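PDB 3V3T: cell division GTPase FtsZ, diverged from Clostridium botulinum C, which is a divergent member of the tubulin/FtsZ family, built from a Rossmann-like GTPase-type domain and a C-terminal domain of the TubZ type. Local coordinates for residues A[19-30]-A[176-187]; A[29-37]-A[78-89]. The protein carries 1 engineered substitution. All blocks are in the same frame, centred on the assembly; numbering follows the deposited sequence.

Contact 1: residues A[19-30]-A[176-187]; sequences IVDTLLGICGDY and NKEFATLFNDFM
Helix 19-26 and helix 176-187 come within 8.6 Å of each other, axis to axis, at a signed crossing angle of -52°, with Leu23 and Ala180 at the closest backbone pairing. The small side chain of Ala180 permits this approach: its CB lies 3.6 Å from Leu23 CA, and the CD1 tip of Ile26 closes over the same methyl. Ile26 CD1 also lies 3.5 Å from Thr181 OG1, a van der Waals contact; that hydroxyl donates to Lys177 O of its own helix.

Where helix 19-26 gives way to loop, Tyr30 and Asn184 supply the direct polar link. Tyr30 OH donates to Asn184 OD1 over 2.8 Å, in the carbonyl plane and on a lone pair, with a C=O...donor angle of 123°. Asn184 CG stands opposite its backbone N (chi1 -171°), which carries the amide out toward the tyrosine; the two planes are steeply inclined. Lys4 NZ binds the same oxygen, so two donors grip it. The phenol is held on other sides too: Leu23 CD2 rests on one face toward the rim, while Tyr30 CE1 meets the edge of the Phe183 ring at CE2, 3.9 Å away.

At the opposite end, the CG1 methylene of Ile19 abuts Asn176 OD1 at 3.2 Å, the side chains crossing at about a right angle. Asn176 ND2 donates to a water 3.0 Å away that reaches Thr22 OG1 weakly; this hydroxyl's stronger partner is Asn18 O.

The pairing joins the helix after the first strand of the Rossmann-like domain to a helix following strand 160-165, which by its place in the chain probably corresponds to the central core helix of tubulin and FtsZ, the element connecting their two domains.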
loop_
_atom_site.group_PDB
_atom_site.type_symbol
_atom_site.label_atom_id
_atom_site.label_comp_id
_atom_site.label_asym_id
_atom_site.label_seq_id
_atom_site.Cartn_x
_atom_site.Cartn_y
_atom_site.Cartn_z
ATOM N N ILE A 19 8.380 -5.504 3.963
ATOM C CA ILE A 19 8.080 -4.437 3.028
ATOM C C ILE A 19 8.608 -3.101 3.523
ATOM O O ILE A 19 9.261 -2.363 2.783
ATOM C CB ILE A 19 6.573 -4.346 2.774
ATOM C CG1 ILE A 19 6.126 -5.539 1.912
ATOM C CG2 ILE A 19 6.237 -3.032 2.080
ATOM C CD1 ILE A 19 4.632 -5.749 1.865
ATOM N N VAL A 20 8.343 -2.792 4.784
ATOM C CA VAL A 20 8.795 -1.526 5.347
ATOM C C VAL A 20 10.303 -1.498 5.561
ATOM O O VAL A 20 10.944 -0.475 5.331
ATOM C CB VAL A 20 8.015 -1.176 6.632
ATOM C CG1 VAL A 20 8.545 0.116 7.269
ATOM C CG2 VAL A 20 6.552 -1.019 6.278
ATOM N N ASP A 21 10.864 -2.627 5.988
ATOM C CA ASP A 21 12.307 -2.772 6.119
ATOM C C ASP A 21 12.984 -2.518 4.772
ATOM O O ASP A 21 14.018 -1.856 4.694
ATOM C CB ASP A 21 12.630 -4.184 6.597
ATOM C CG ASP A 21 14.006 -4.297 7.199
ATOM O OD1 ASP A 21 14.501 -3.281 7.730
ATOM O OD2 ASP A 21 14.584 -5.406 7.156
ATOM N N THR A 22 12.401 -3.050 3.702
ATOM C CA THR A 22 12.947 -2.832 2.362
ATOM C C THR A 22 12.877 -1.359 1.973
ATOM O O THR A 22 13.856 -0.789 1.498
ATOM C CB THR A 22 12.214 -3.685 1.303
ATOM O OG1 THR A 22 12.519 -5.063 1.525
ATOM C CG2 THR A 22 12.649 -3.300 -0.110
ATOM N N LEU A 23 11.720 -0.740 2.182
ATOM C CA LEU A 23 11.577 0.686 1.892
ATOM C C LEU A 23 12.630 1.534 2.616
ATOM O O LEU A 23 13.274 2.395 2.010
ATOM C CB LEU A 23 10.166 1.173 2.224
ATOM C CG LEU A 23 9.922 2.681 2.116
ATOM C CD1 LEU A 23 10.351 3.223 0.750
ATOM C CD2 LEU A 23 8.452 3.014 2.402
ATOM N N LEU A 24 12.822 1.279 3.906
ATOM C CA LEU A 24 13.770 2.066 4.688
ATOM C C LEU A 24 15.216 1.888 4.195
ATOM O O LEU A 24 16.050 2.773 4.376
ATOM C CB LEU A 24 13.648 1.747 6.184
ATOM C CG LEU A 24 12.368 2.234 6.881
ATOM C CD1 LEU A 24 12.273 1.692 8.306
ATOM C CD2 LEU A 24 12.330 3.758 6.894
ATOM N N GLY A 25 15.503 0.751 3.568
ATOM C CA GLY A 25 16.821 0.497 3.000
ATOM C C GLY A 25 17.069 1.353 1.766
ATOM O O GLY A 25 18.211 1.633 1.413
ATOM N N ILE A 26 15.991 1.780 1.116
ATOM C CA ILE A 26 16.083 2.644 -0.058
ATOM C C ILE A 26 16.120 4.105 0.388
ATOM O O ILE A 26 16.798 4.939 -0.211
ATOM C CB ILE A 26 14.880 2.412 -1.021
ATOM C CG1 ILE A 26 15.033 1.079 -1.755
ATOM C CG2 ILE A 26 14.774 3.527 -2.043
ATOM C CD1 ILE A 26 13.864 0.748 -2.683
ATOM N N CYS A 27 15.379 4.405 1.449
ATOM C CA CYS A 27 15.347 5.750 2.008
ATOM C C CYS A 27 14.854 5.684 3.448
ATOM O O CYS A 27 13.766 5.170 3.710
ATOM C CB CYS A 27 14.424 6.653 1.189
ATOM S SG CYS A 27 14.317 8.341 1.835
ATOM N N GLY A 28 15.646 6.215 4.375
ATOM C CA GLY A 28 15.328 6.116 5.787
ATOM C C GLY A 28 14.650 7.349 6.348
ATOM O O GLY A 28 14.545 7.519 7.567
ATOM N N ASP A 29 14.200 8.221 5.453
ATOM C CA ASP A 29 13.538 9.447 5.855
ATOM C C ASP A 29 12.137 9.193 6.423
ATOM O O ASP A 29 11.554 10.073 7.058
ATOM C CB ASP A 29 13.472 10.416 4.681
ATOM C CG ASP A 29 14.843 10.807 4.178
ATOM O OD1 ASP A 29 15.823 10.614 4.924
ATOM O OD2 ASP A 29 14.941 11.315 3.044
ATOM N N TYR A 30 11.608 7.989 6.207
ATOM C CA TYR A 30 10.303 7.613 6.753
ATOM C C TYR A 30 10.420 7.188 8.222
ATOM O O TYR A 30 11.491 6.785 8.684
ATOM C CB TYR A 30 9.676 6.471 5.941
ATOM C CG TYR A 30 9.630 6.743 4.464
ATOM C CD1 TYR A 30 8.589 7.467 3.904
ATOM C CD2 TYR A 30 10.638 6.277 3.622
ATOM C CE1 TYR A 30 8.561 7.735 2.554
ATOM C CE2 TYR A 30 10.611 6.534 2.272
ATOM C CZ TYR A 30 9.580 7.265 1.749
ATOM O OH TYR A 30 9.559 7.517 0.406
ATOM N N ASN A 176 8.152 -6.518 -3.061
ATOM C CA ASN A 176 8.577 -5.627 -1.988
ATOM C C ASN A 176 9.518 -4.551 -2.486
ATOM O O ASN A 176 9.337 -3.375 -2.194
ATOM C CB ASN A 176 9.266 -6.435 -0.882
ATOM C CG ASN A 176 8.315 -7.358 -0.167
ATOM O OD1 ASN A 176 7.132 -7.424 -0.511
ATOM N ND2 ASN A 176 8.813 -8.074 0.830
ATOM N N LYS A 177 10.532 -4.968 -3.235
ATOM C CA LYS A 177 11.528 -4.043 -3.738
ATOM C C LYS A 177 10.890 -3.058 -4.679
ATOM O O LYS A 177 11.212 -1.871 -4.658
ATOM C CB LYS A 177 12.636 -4.788 -4.483
ATOM C CG LYS A 177 13.586 -5.568 -3.600
ATOM C CD LYS A 177 14.574 -6.352 -4.463
ATOM C CE LYS A 177 15.507 -7.211 -3.624
ATOM N NZ LYS A 177 16.595 -7.822 -4.458
ATOM N N GLU A 178 10.004 -3.555 -5.536
ATOM C CA GLU A 178 9.390 -2.687 -6.525
ATOM C C GLU A 178 8.437 -1.694 -5.870
ATOM O O GLU A 178 8.398 -0.522 -6.257
ATOM C CB GLU A 178 8.674 -3.489 -7.605
ATOM C CG GLU A 178 8.136 -2.610 -8.709
ATOM C CD GLU A 178 8.100 -3.303 -10.060
ATOM O OE1 GLU A 178 8.660 -4.430 -10.196
ATOM O OE2 GLU A 178 7.504 -2.703 -10.982
ATOM N N PHE A 179 7.680 -2.149 -4.876
ATOM C CA PHE A 179 6.769 -1.232 -4.202
ATOM C C PHE A 179 7.545 -0.130 -3.521
ATOM O O PHE A 179 7.175 1.043 -3.599
ATOM C CB PHE A 179 5.872 -1.895 -3.160
ATOM C CG PHE A 179 5.052 -0.893 -2.377
ATOM C CD1 PHE A 179 3.930 -0.300 -2.951
ATOM C CD2 PHE A 179 5.438 -0.499 -1.098
ATOM C CE1 PHE A 179 3.178 0.645 -2.247
ATOM C CE2 PHE A 179 4.697 0.440 -0.386
ATOM C CZ PHE A 179 3.565 1.011 -0.950
ATOM N N ALA A 180 8.629 -0.508 -2.856
ATOM C CA ALA A 180 9.441 0.473 -2.164
ATOM C C ALA A 180 9.945 1.511 -3.160
ATOM O O ALA A 180 9.894 2.719 -2.902
ATOM C CB ALA A 180 10.588 -0.198 -1.456
ATOM N N THR A 181 10.404 1.044 -4.315
ATOM C CA THR A 181 10.906 1.959 -5.334
ATOM C C THR A 181 9.790 2.869 -5.840
ATOM O O THR A 181 9.963 4.089 -5.932
ATOM C CB THR A 181 11.574 1.199 -6.493
ATOM O OG1 THR A 181 12.666 0.440 -5.975
ATOM C CG2 THR A 181 12.105 2.161 -7.557
ATOM N N LEU A 182 8.634 2.290 -6.145
ATOM C CA LEU A 182 7.546 3.087 -6.702
ATOM C C LEU A 182 7.064 4.119 -5.689
ATOM O O LEU A 182 6.817 5.273 -6.025
ATOM C CB LEU A 182 6.392 2.203 -7.160
ATOM C CG LEU A 182 6.668 1.331 -8.386
ATOM C CD1 LEU A 182 5.515 0.369 -8.606
ATOM C CD2 LEU A 182 6.875 2.197 -9.613
ATOM N N PHE A 183 6.940 3.712 -4.440
ATOM C CA PHE A 183 6.447 4.633 -3.434
ATOM C C PHE A 183 7.433 5.766 -3.169
ATOM O O PHE A 183 7.056 6.932 -3.091
ATOM C CB PHE A 183 6.138 3.895 -2.135
ATOM C CG PHE A 183 5.444 4.741 -1.138
ATOM C CD1 PHE A 183 4.073 4.935 -1.219
ATOM C CD2 PHE A 183 6.152 5.351 -0.114
ATOM C CE1 PHE A 183 3.416 5.729 -0.273
ATOM C CE2 PHE A 183 5.502 6.134 0.820
ATOM C CZ PHE A 183 4.127 6.320 0.734
ATOM N N ASN A 184 8.701 5.418 -3.023
ATOM C CA ASN A 184 9.722 6.426 -2.827
ATOM C C ASN A 184 9.866 7.355 -4.044
ATOM O O ASN A 184 10.065 8.565 -3.890
ATOM C CB ASN A 184 11.054 5.774 -2.449
ATOM C CG ASN A 184 12.088 6.784 -2.030
ATOM O OD1 ASN A 184 11.928 7.476 -1.018
ATOM N ND2 ASN A 184 13.160 6.884 -2.806
ATOM N N ASP A 185 9.749 6.803 -5.249
ATOM C CA ASP A 185 9.769 7.634 -6.458
ATOM C C ASP A 185 8.593 8.596 -6.440
ATOM O O ASP A 185 8.732 9.771 -6.764
ATOM C CB ASP A 185 9.707 6.779 -7.721
ATOM C CG ASP A 185 11.010 6.070 -8.003
ATOM O OD1 ASP A 185 12.036 6.431 -7.384
ATOM O OD2 ASP A 185 11.003 5.153 -8.843
ATOM N N PHE A 186 7.433 8.080 -6.040
ATOM C CA PHE A 186 6.236 8.893 -5.877
ATOM C C PHE A 186 6.500 10.087 -4.938
ATOM O O PHE A 186 6.281 11.239 -5.307
ATOM C CB PHE A 186 5.087 7.985 -5.414
ATOM C CG PHE A 186 3.949 8.699 -4.768
ATOM C CD1 PHE A 186 3.503 9.907 -5.252
ATOM C CD2 PHE A 186 3.302 8.133 -3.678
ATOM C CE1 PHE A 186 2.445 10.548 -4.648
ATOM C CE2 PHE A 186 2.241 8.764 -3.080
ATOM C CZ PHE A 186 1.811 9.974 -3.564
ATOM N N MET A 187 7.027 9.815 -3.750
ATOM C CA MET A 187 7.397 10.883 -2.823
ATOM C C MET A 187 8.472 11.842 -3.354
ATOM O O MET A 187 8.601 12.957 -2.860
ATOM C CB MET A 187 7.862 10.283 -1.497
ATOM C CG MET A 187 6.802 9.464 -0.789
ATOM S SD MET A 187 5.401 10.489 -0.280
ATOM C CE MET A 187 4.415 10.545 -1.763
HETATM O O HOH W 1 11.797 -8.292 1.251
#

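Contact 2: residues A[29-37]-A[78-89]; sequences DYNALFINT and IIAQIMEKFSSC
Leu33, on strand 31-36, reaches into the flank of helix 75-85 and touches Gln81, Ile82 and Lys85, and Phe86 just beyond its end. Its CB comes to the edge of the Phe86 ring, 4.3 Å from CE2. CG then swings opposite the backbone N (chi1 177°), which directs the forked end at the helix. The CD2 branch does the closest touching, 3.5 Å from both Gln81 CB and Ile82 CG1, and so sits between two successive residues of one turn. The CD1 branch makes a looser approach to the end of Lys85, with 4.4 Å to NZ.

Two residues further along the strand, Ile35 CD1 meets Ile78 CG2 at 3.7 Å, the two branched chains passing at a slant, and this extends the apolar strip by about one helical turn.

In the other direction lies Phe86, the first residue to leave helical geometry and the start of a type I turn to Cys89. Asn31 CB approaches its CE1 to 3.5 Å from an oblique direction, with amide and ring planes 34° apart. Lys85 CB lies over the centre of one ring face, and His50 adds an edge-to-face contact. Asn31 ND2 comes within 3.3 Å of Cys89 SG, but its hydrogen bond goes to Ile7 O on the adjoining strand.

Helix 75-85 lies in the crossover that carries the chain from strand 51-53 to parallel strand 91-97, and here it covers strand 31-36. The chemistry is therefore that of a largely apolar sheet-helix interface, in which aliphatic chains and one ring pack together and Asn31 and Gln81 contribute mainly CB, while the backbone of Asn31, Leu33 and Phe34 bonds to neighbouring strands. Cohesion should come mainly from dispersion and burial, with little directional bonding between the two segments.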
loop_
_atom_site.group_PDB
_atom_site.type_symbol
_atom_site.label_atom_id
_atom_site.label_comp_id
_atom_site.label_asym_id
_atom_site.label_seq_id
_atom_site.Cartn_x
_atom_site.Cartn_y
_atom_site.Cartn_z
ATOM N N ASP A 29 14.200 8.221 5.453
ATOM C CA ASP A 29 13.538 9.447 5.855
ATOM C C ASP A 29 12.137 9.193 6.423
ATOM O O ASP A 29 11.554 10.073 7.058
ATOM C CB ASP A 29 13.472 10.416 4.681
ATOM C CG ASP A 29 14.843 10.807 4.178
ATOM O OD1 ASP A 29 15.823 10.614 4.924
ATOM O OD2 ASP A 29 14.941 11.315 3.044
ATOM N N TYR A 30 11.608 7.989 6.207
ATOM C CA TYR A 30 10.303 7.613 6.753
ATOM C C TYR A 30 10.420 7.188 8.222
ATOM O O TYR A 30 11.491 6.785 8.684
ATOM C CB TYR A 30 9.676 6.471 5.941
ATOM C CG TYR A 30 9.630 6.743 4.464
ATOM C CD1 TYR A 30 8.589 7.467 3.904
ATOM C CD2 TYR A 30 10.638 6.277 3.622
ATOM C CE1 TYR A 30 8.561 7.735 2.554
ATOM C CE2 TYR A 30 10.611 6.534 2.272
ATOM C CZ TYR A 30 9.580 7.265 1.749
ATOM O OH TYR A 30 9.559 7.517 0.406
ATOM N N ASN A 31 9.309 7.276 8.945
ATOM C CA ASN A 31 9.213 6.739 10.298
ATOM C C ASN A 31 8.472 5.403 10.290
ATOM O O ASN A 31 7.634 5.158 9.418
ATOM C CB ASN A 31 8.461 7.710 11.198
ATOM C CG ASN A 31 9.027 9.115 11.154
ATOM O OD1 ASN A 31 10.127 9.374 11.649
ATOM N ND2 ASN A 31 8.266 10.035 10.580
ATOM N N ALA A 32 8.752 4.554 11.276
ATOM C CA ALA A 32 8.195 3.209 11.289
ATOM C C ALA A 32 8.203 2.632 12.692
ATOM O O ALA A 32 9.158 2.803 13.435
ATOM C CB ALA A 32 8.988 2.279 10.330
ATOM N N LEU A 33 7.124 1.941 13.036
ATOM C CA LEU A 33 7.050 1.149 14.252
ATOM C C LEU A 33 6.696 -0.262 13.821
ATOM O O LEU A 33 5.566 -0.528 13.402
ATOM C CB LEU A 33 5.960 1.683 15.178
ATOM C CG LEU A 33 5.767 0.853 16.454
ATOM C CD1 LEU A 33 6.976 0.980 17.373
ATOM C CD2 LEU A 33 4.509 1.270 17.199
ATOM N N PHE A 34 7.659 -1.171 13.881
ATOM C CA PHE A 34 7.378 -2.536 13.446
ATOM C C PHE A 34 6.684 -3.303 14.559
ATOM O O PHE A 34 7.169 -3.358 15.686
ATOM C CB PHE A 34 8.649 -3.246 13.037
ATOM C CG PHE A 34 9.341 -2.631 11.849
ATOM C CD1 PHE A 34 9.343 -3.276 10.621
ATOM C CD2 PHE A 34 10.025 -1.439 11.972
ATOM C CE1 PHE A 34 10.006 -2.731 9.543
ATOM C CE2 PHE A 34 10.688 -0.889 10.905
ATOM C CZ PHE A 34 10.675 -1.532 9.681
ATOM N N ILE A 35 5.547 -3.894 14.232
ATOM C CA ILE A 35 4.734 -4.570 15.223
ATOM C C ILE A 35 4.638 -6.034 14.857
ATOM O O ILE A 35 4.403 -6.372 13.691
ATOM C CB ILE A 35 3.322 -3.958 15.251
ATOM C CG1 ILE A 35 3.386 -2.520 15.775
ATOM C CG2 ILE A 35 2.379 -4.804 16.083
ATOM C CD1 ILE A 35 2.371 -1.574 15.116
ATOM N N ASN A 36 4.821 -6.911 15.842
ATOM C CA ASN A 36 4.819 -8.342 15.562
ATOM C C ASN A 36 4.641 -9.211 16.814
ATOM O O ASN A 36 5.046 -8.831 17.911
ATOM C CB ASN A 36 6.123 -8.720 14.842
ATOM C CG ASN A 36 5.965 -9.911 13.900
ATOM O OD1 ASN A 36 5.141 -10.802 14.121
ATOM N ND2 ASN A 36 6.764 -9.926 12.840
ATOM N N THR A 37 4.032 -10.379 16.631
ATOM C CA THR A 37 3.995 -11.404 17.667
ATOM C C THR A 37 5.335 -12.139 17.764
ATOM O O THR A 37 5.679 -12.671 18.811
ATOM C CB THR A 37 2.865 -12.425 17.418
ATOM O OG1 THR A 37 2.897 -12.855 16.050
ATOM C CG2 THR A 37 1.513 -11.797 17.698
ATOM N N ILE A 78 -0.628 -0.472 21.574
ATOM C CA ILE A 78 -0.003 -0.409 20.266
ATOM C C ILE A 78 -0.207 0.964 19.633
ATOM O O ILE A 78 0.740 1.612 19.187
ATOM C CB ILE A 78 -0.563 -1.487 19.324
ATOM C CG1 ILE A 78 -0.240 -2.888 19.865
ATOM C CG2 ILE A 78 -0.021 -1.288 17.901
ATOM C CD1 ILE A 78 -0.556 -4.010 18.886
ATOM N N ILE A 79 -1.457 1.398 19.597
ATOM C CA ILE A 79 -1.793 2.693 19.035
ATOM C C ILE A 79 -1.043 3.796 19.770
ATOM O O ILE A 79 -0.541 4.730 19.143
ATOM C CB ILE A 79 -3.327 2.930 19.051
ATOM C CG1 ILE A 79 -3.992 2.066 17.969
ATOM C CG2 ILE A 79 -3.657 4.390 18.824
ATOM C CD1 ILE A 79 -5.474 1.876 18.156
ATOM N N ALA A 80 -0.947 3.673 21.092
ATOM C CA ALA A 80 -0.201 4.635 21.914
ATOM C C ALA A 80 1.300 4.667 21.603
ATOM O O ALA A 80 1.918 5.726 21.635
ATOM C CB ALA A 80 -0.432 4.375 23.417
ATOM N N GLN A 81 1.888 3.509 21.315
ATOM C CA GLN A 81 3.285 3.458 20.896
ATOM C C GLN A 81 3.475 4.355 19.682
ATOM O O GLN A 81 4.357 5.207 19.655
ATOM C CB GLN A 81 3.700 2.029 20.540
ATOM C CG GLN A 81 3.634 1.044 21.689
ATOM C CD GLN A 81 4.622 1.375 22.782
ATOM O OE1 GLN A 81 5.668 1.969 22.522
ATOM N NE2 GLN A 81 4.292 1.002 24.014
ATOM N N ILE A 82 2.628 4.162 18.678
ATOM C CA ILE A 82 2.712 4.945 17.455
ATOM C C ILE A 82 2.581 6.432 17.745
ATOM O O ILE A 82 3.344 7.248 17.225
ATOM C CB ILE A 82 1.622 4.536 16.450
ATOM C CG1 ILE A 82 1.687 3.032 16.188
ATOM C CG2 ILE A 82 1.775 5.325 15.152
ATOM C CD1 ILE A 82 0.581 2.508 15.302
ATOM N N MET A 83 1.613 6.774 18.584
ATOM C CA MET A 83 1.290 8.170 18.849
ATOM C C MET A 83 2.266 8.835 19.807
ATOM O O MET A 83 2.444 10.049 19.778
ATOM C CB MET A 83 -0.141 8.293 19.364
ATOM C CG MET A 83 -1.171 7.818 18.354
ATOM S SD MET A 83 -0.891 8.599 16.766
ATOM C CE MET A 83 -1.993 7.673 15.690
ATOM N N GLU A 84 2.906 8.046 20.657
ATOM C CA GLU A 84 3.896 8.610 21.563
ATOM C C GLU A 84 5.055 9.148 20.745
ATOM O O GLU A 84 5.385 10.339 20.803
ATOM C CB GLU A 84 4.410 7.552 22.540
ATOM C CG GLU A 84 5.603 8.015 23.362
ATOM C CD GLU A 84 6.232 6.895 24.168
ATOM O OE1 GLU A 84 7.045 6.137 23.597
ATOM O OE2 GLU A 84 5.917 6.777 25.373
ATOM N N LYS A 85 5.650 8.254 19.961
ATOM C CA LYS A 85 6.876 8.550 19.233
ATOM C C LYS A 85 6.639 9.416 18.000
ATOM O O LYS A 85 7.451 10.282 17.676
ATOM C CB LYS A 85 7.558 7.240 18.835
ATOM C CG LYS A 85 7.713 6.269 19.999
ATOM C CD LYS A 85 8.361 4.967 19.562
ATOM C CE LYS A 85 8.733 4.114 20.764
ATOM N NZ LYS A 85 9.493 2.901 20.358
ATOM N N PHE A 86 5.512 9.190 17.333
ATOM C CA PHE A 86 5.252 9.789 16.023
ATOM C C PHE A 86 3.947 10.569 15.991
ATOM O O PHE A 86 3.205 10.491 15.014
ATOM C CB PHE A 86 5.240 8.703 14.936
ATOM C CG PHE A 86 6.450 7.812 14.968
ATOM C CD1 PHE A 86 7.706 8.315 14.665
ATOM C CD2 PHE A 86 6.340 6.483 15.327
ATOM C CE1 PHE A 86 8.826 7.506 14.705
ATOM C CE2 PHE A 86 7.460 5.661 15.363
ATOM C CZ PHE A 86 8.701 6.172 15.054
ATOM N N SER A 87 3.672 11.310 17.064
ATOM C CA SER A 87 2.446 12.093 17.169
ATOM C C SER A 87 2.451 13.267 16.190
ATOM O O SER A 87 1.399 13.807 15.845
ATOM C CB SER A 87 2.257 12.618 18.599
ATOM O OG SER A 87 3.073 13.749 18.846
ATOM N N SER A 88 3.644 13.669 15.760
ATOM C CA SER A 88 3.782 14.723 14.761
ATOM C C SER A 88 3.471 14.241 13.325
ATOM O O SER A 88 3.441 15.043 12.387
ATOM C CB SER A 88 5.189 15.321 14.828
ATOM O OG SER A 88 6.172 14.300 14.752
ATOM N N CYS A 89 3.242 12.938 13.161
ATOM C CA CYS A 89 2.956 12.372 11.842
ATOM C C CYS A 89 1.464 12.417 11.523
ATOM O O CYS A 89 0.636 11.926 12.298
ATOM C CB CYS A 89 3.469 10.927 11.728
ATOM S SG CYS A 89 5.278 10.745 11.822
#

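Contacts 1 and 2 have centres about 17 Å apart and share Asp29 and Tyr30, the turn through which helix 14-26 runs on into strand 31-36. Contact 2 is nested within the chain loop that contact 1 closes. The strand is the common layer: Leu33 and Ile35 turn to helix 75-85 in contact 2, whereas Ala32 and Phe34 turn to helix 14-26. There Val20 CG1 packs 3.6 Å from Phe34 CZ and 3.8 Å from Ala32 CB. Helix 75-85, the sheet and helix 14-26 thus form three layers, alpha/beta/alpha, with helix 172-187 laid beside helix 14-26 and reaching toward the second domain.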